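Local structure of petrobactin-binding protein YclQ (Bacillus subtilis subsp. subtilis str. 168, 3GFV) at residues G182-R192 with I209-Y220. The protein binds iron-free and ferric petrobactin, and its precursor 3,4-dihydroxybenzoic acid, for the ABC transporter that takes up ferric-petrobactin. Sequence-based numbering, arbitrary orientation. Where two conformers were deposited one is given.
Sequences GKISAFGPKSR and IKASTHGQSVSY
Ala186 and Gln216 pair antiparallel through two backbone bonds, Ala186 N to Gln216 O (2.8 Å) and Gln216 N to Ala186 O (2.9 Å), joining strand 216-218 to strand 183-187. Val218 N adds a nearly straight bond to Ile184 O, and one water bridges Ile184 N to Val218 O. On the face carrying Ile184, Ala186 and Val218, the Ala186 methyl meets Ile209 CD1 and Val218 CG1. Ile184 forks: with CG1 beside the backbone N (chi1 -52°), CG2 lies anti to it and meets Val218 CG2, while CD1 reaches Tyr220 CE2 at 3.4 Å. Gly215 CA lies over one face of the Phe187 ring in a CH-pi contact, 3.7 Å from its centroid, with Thr213 O at the ring edge. Ser191 OG and N both bond Gly188 O, bracing a type II turn whose Ser191 N lies against Ala211 CB. Arg192 extends from CG to NE and bonds Thr213 O through NH1 (3.2 Å); outside the two segments, NH1 also meets a phosphate ion, probably a crystallisation additive. Strand 183-187 pairs antiparallel with strand 173-180 as well as with the short strand 216-218, an edge strand of the mixed sheet in one lobe of the periplasmic binding protein fold.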
# COMPACT_ATOMS: atom_id res chain seq x y z
N GLY A 182 -17.85 0.87 -11.95
CA GLY A 182 -19.11 0.24 -11.63
C GLY A 182 -19.02 -1.23 -11.26
O GLY A 182 -19.96 -1.77 -10.66
N LYS A 183 -17.93 -1.90 -11.64
CA LYS A 183 -17.74 -3.30 -11.25
C LYS A 183 -17.15 -3.36 -9.83
O LYS A 183 -16.31 -2.54 -9.45
CB LYS A 183 -16.81 -4.04 -12.21
CG LYS A 183 -17.46 -4.50 -13.53
CD LYS A 183 -18.70 -3.70 -13.87
CE LYS A 183 -19.16 -3.96 -15.31
NZ LYS A 183 -20.03 -2.85 -15.80
N ILE A 184 -17.59 -4.34 -9.05
CA ILE A 184 -17.13 -4.46 -7.67
C ILE A 184 -16.30 -5.72 -7.51
O ILE A 184 -16.62 -6.75 -8.08
CB ILE A 184 -18.34 -4.61 -6.74
CG1 ILE A 184 -19.36 -3.51 -6.99
CG2 ILE A 184 -17.91 -4.63 -5.28
CD1 ILE A 184 -20.76 -3.86 -6.48
N SER A 185 -15.22 -5.65 -6.73
CA SER A 185 -14.51 -6.86 -6.37
C SER A 185 -14.26 -6.87 -4.86
O SER A 185 -14.13 -5.82 -4.25
CB SER A 185 -13.21 -6.99 -7.15
OG SER A 185 -12.44 -5.82 -6.99
N ALA A 186 -14.22 -8.07 -4.29
CA ALA A 186 -14.12 -8.25 -2.84
C ALA A 186 -12.75 -8.75 -2.45
O ALA A 186 -12.13 -9.51 -3.20
CB ALA A 186 -15.20 -9.24 -2.35
N PHE A 187 -12.32 -8.35 -1.26
CA PHE A 187 -11.00 -8.66 -0.74
C PHE A 187 -11.15 -9.16 0.69
O PHE A 187 -11.75 -8.48 1.54
CB PHE A 187 -10.16 -7.39 -0.76
CG PHE A 187 -9.80 -6.93 -2.13
CD1 PHE A 187 -8.60 -7.35 -2.71
CD2 PHE A 187 -10.64 -6.09 -2.85
CE1 PHE A 187 -8.25 -6.93 -3.99
CE2 PHE A 187 -10.30 -5.67 -4.13
CZ PHE A 187 -9.11 -6.09 -4.70
N GLY A 188 -10.60 -10.34 0.94
CA GLY A 188 -10.64 -10.91 2.27
C GLY A 188 -9.24 -11.14 2.80
O GLY A 188 -8.26 -10.56 2.28
N PRO A 189 -9.12 -11.97 3.83
CA PRO A 189 -7.81 -12.27 4.42
C PRO A 189 -6.77 -12.67 3.36
O PRO A 189 -7.09 -13.40 2.43
CB PRO A 189 -8.11 -13.44 5.36
CG PRO A 189 -9.54 -13.23 5.77
CD PRO A 189 -10.20 -12.75 4.47
N LYS A 190 -5.55 -12.17 3.52
CA LYS A 190 -4.40 -12.54 2.69
C LYS A 190 -4.45 -11.93 1.30
O LYS A 190 -3.52 -12.11 0.50
CB LYS A 190 -4.26 -14.07 2.60
CG LYS A 190 -4.30 -14.78 3.93
CD LYS A 190 -2.96 -14.74 4.64
CE LYS A 190 -2.99 -15.54 5.94
NZ LYS A 190 -3.78 -14.87 7.02
N SER A 191 -5.51 -11.19 0.99
CA SER A 191 -5.60 -10.52 -0.30
C SER A 191 -4.84 -9.20 -0.27
O SER A 191 -4.24 -8.80 0.75
CB SER A 191 -7.07 -10.26 -0.69
OG SER A 191 -7.61 -9.19 0.07
N ARG A 192 -4.87 -8.50 -1.40
CA ARG A 192 -4.22 -7.22 -1.50
C ARG A 192 -4.59 -6.28 -0.35
O ARG A 192 -3.76 -5.55 0.17
CB ARG A 192 -4.60 -6.59 -2.83
CG ARG A 192 -4.01 -5.23 -3.04
CD ARG A 192 -4.46 -4.74 -4.40
NE ARG A 192 -3.65 -3.63 -4.88
CZ ARG A 192 -3.72 -3.15 -6.11
NH1 ARG A 192 -4.56 -3.69 -6.99
NH2 ARG A 192 -2.95 -2.13 -6.46
N ILE A 209 -13.59 -15.41 0.86
CA ILE A 209 -13.20 -14.68 -0.34
C ILE A 209 -11.82 -15.18 -0.79
O ILE A 209 -10.87 -15.19 -0.01
CB ILE A 209 -13.11 -13.17 -0.06
CG1 ILE A 209 -14.49 -12.66 0.39
CG2 ILE A 209 -12.62 -12.43 -1.29
CD1 ILE A 209 -14.46 -11.26 1.01
N LYS A 210 -11.74 -15.60 -2.05
CA LYS A 210 -10.49 -16.06 -2.65
C LYS A 210 -9.50 -14.90 -2.76
O LYS A 210 -9.80 -13.89 -3.40
CB LYS A 210 -10.79 -16.63 -4.04
CG LYS A 210 -9.58 -17.19 -4.78
CD LYS A 210 -9.86 -17.23 -6.28
CE LYS A 210 -8.79 -17.98 -7.07
NZ LYS A 210 -9.16 -19.40 -7.34
N ALA A 211 -8.32 -15.06 -2.16
CA ALA A 211 -7.33 -13.97 -2.11
C ALA A 211 -6.72 -13.74 -3.47
O ALA A 211 -6.30 -14.68 -4.15
CB ALA A 211 -6.24 -14.28 -1.09
N SER A 212 -6.67 -12.48 -3.88
CA SER A 212 -5.97 -12.13 -5.11
C SER A 212 -5.58 -10.65 -5.09
O SER A 212 -5.84 -9.94 -4.10
CB SER A 212 -6.85 -12.43 -6.32
OG SER A 212 -7.98 -11.59 -6.32
N THR A 213 -4.95 -10.19 -6.17
CA THR A 213 -4.52 -8.80 -6.24
C THR A 213 -5.59 -7.92 -6.87
O THR A 213 -5.64 -6.71 -6.61
CB THR A 213 -3.22 -8.67 -7.05
OG1 THR A 213 -3.40 -9.28 -8.34
CG2 THR A 213 -2.06 -9.35 -6.33
N HIS A 214 -6.43 -8.54 -7.69
CA HIS A 214 -7.51 -7.86 -8.41
C HIS A 214 -8.85 -8.02 -7.68
O HIS A 214 -9.82 -7.33 -7.99
CB HIS A 214 -7.61 -8.42 -9.83
CG HIS A 214 -8.59 -7.70 -10.71
ND1 HIS A 214 -9.81 -8.23 -11.05
CD2 HIS A 214 -8.51 -6.50 -11.33
CE1 HIS A 214 -10.45 -7.38 -11.84
NE2 HIS A 214 -9.68 -6.32 -12.02
N GLY A 215 -8.87 -8.93 -6.72
CA GLY A 215 -10.07 -9.19 -5.92
C GLY A 215 -11.01 -10.17 -6.60
O GLY A 215 -10.87 -10.51 -7.78
N GLN A 216 -12.00 -10.61 -5.84
CA GLN A 216 -12.99 -11.56 -6.34
C GLN A 216 -14.18 -10.79 -6.90
O GLN A 216 -14.83 -10.03 -6.20
CB GLN A 216 -13.43 -12.49 -5.21
CG GLN A 216 -14.48 -13.51 -5.59
CD GLN A 216 -14.90 -14.33 -4.38
OE1 GLN A 216 -14.07 -14.95 -3.72
NE2 GLN A 216 -16.20 -14.31 -4.06
N SER A 217 -14.47 -10.99 -8.17
CA SER A 217 -15.56 -10.29 -8.80
C SER A 217 -16.88 -10.68 -8.11
O SER A 217 -17.15 -11.87 -7.91
CB SER A 217 -15.58 -10.62 -10.30
OG SER A 217 -16.74 -10.09 -10.92
N VAL A 218 -17.66 -9.68 -7.69
CA VAL A 218 -18.94 -9.92 -7.01
C VAL A 218 -20.02 -8.95 -7.48
O VAL A 218 -19.72 -7.90 -8.02
CB VAL A 218 -18.82 -9.82 -5.47
CG1 VAL A 218 -17.91 -10.92 -4.90
CG2 VAL A 218 -18.34 -8.44 -5.04
N SER A 219 -21.28 -9.30 -7.23
CA SER A 219 -22.43 -8.46 -7.58
C SER A 219 -22.93 -7.65 -6.38
O SER A 219 -22.48 -7.83 -5.25
CB SER A 219 -23.58 -9.35 -8.05
OG SER A 219 -23.98 -10.19 -6.96
N TYR A 220 -23.90 -6.77 -6.64
CA TYR A 220 -24.56 -6.05 -5.55
C TYR A 220 -25.26 -7.03 -4.62
O TYR A 220 -25.27 -6.85 -3.39
CB TYR A 220 -25.56 -5.02 -6.08
CG TYR A 220 -24.91 -3.85 -6.81
CD1 TYR A 220 -25.26 -2.54 -6.50
CD2 TYR A 220 -23.96 -4.06 -7.79
CE1 TYR A 220 -24.67 -1.47 -7.17
CE2 TYR A 220 -23.36 -3.01 -8.46
CZ TYR A 220 -23.73 -1.71 -8.15
OH TYR A 220 -23.12 -0.67 -8.81
O HOH W 1 -19.57 -6.06 -10.07
O HOH W 2 -16.56 -7.43 -10.88
O HOH W 3 -9.65 -11.11 -2.88
O HOH W 4 -9.15 -13.02 0.41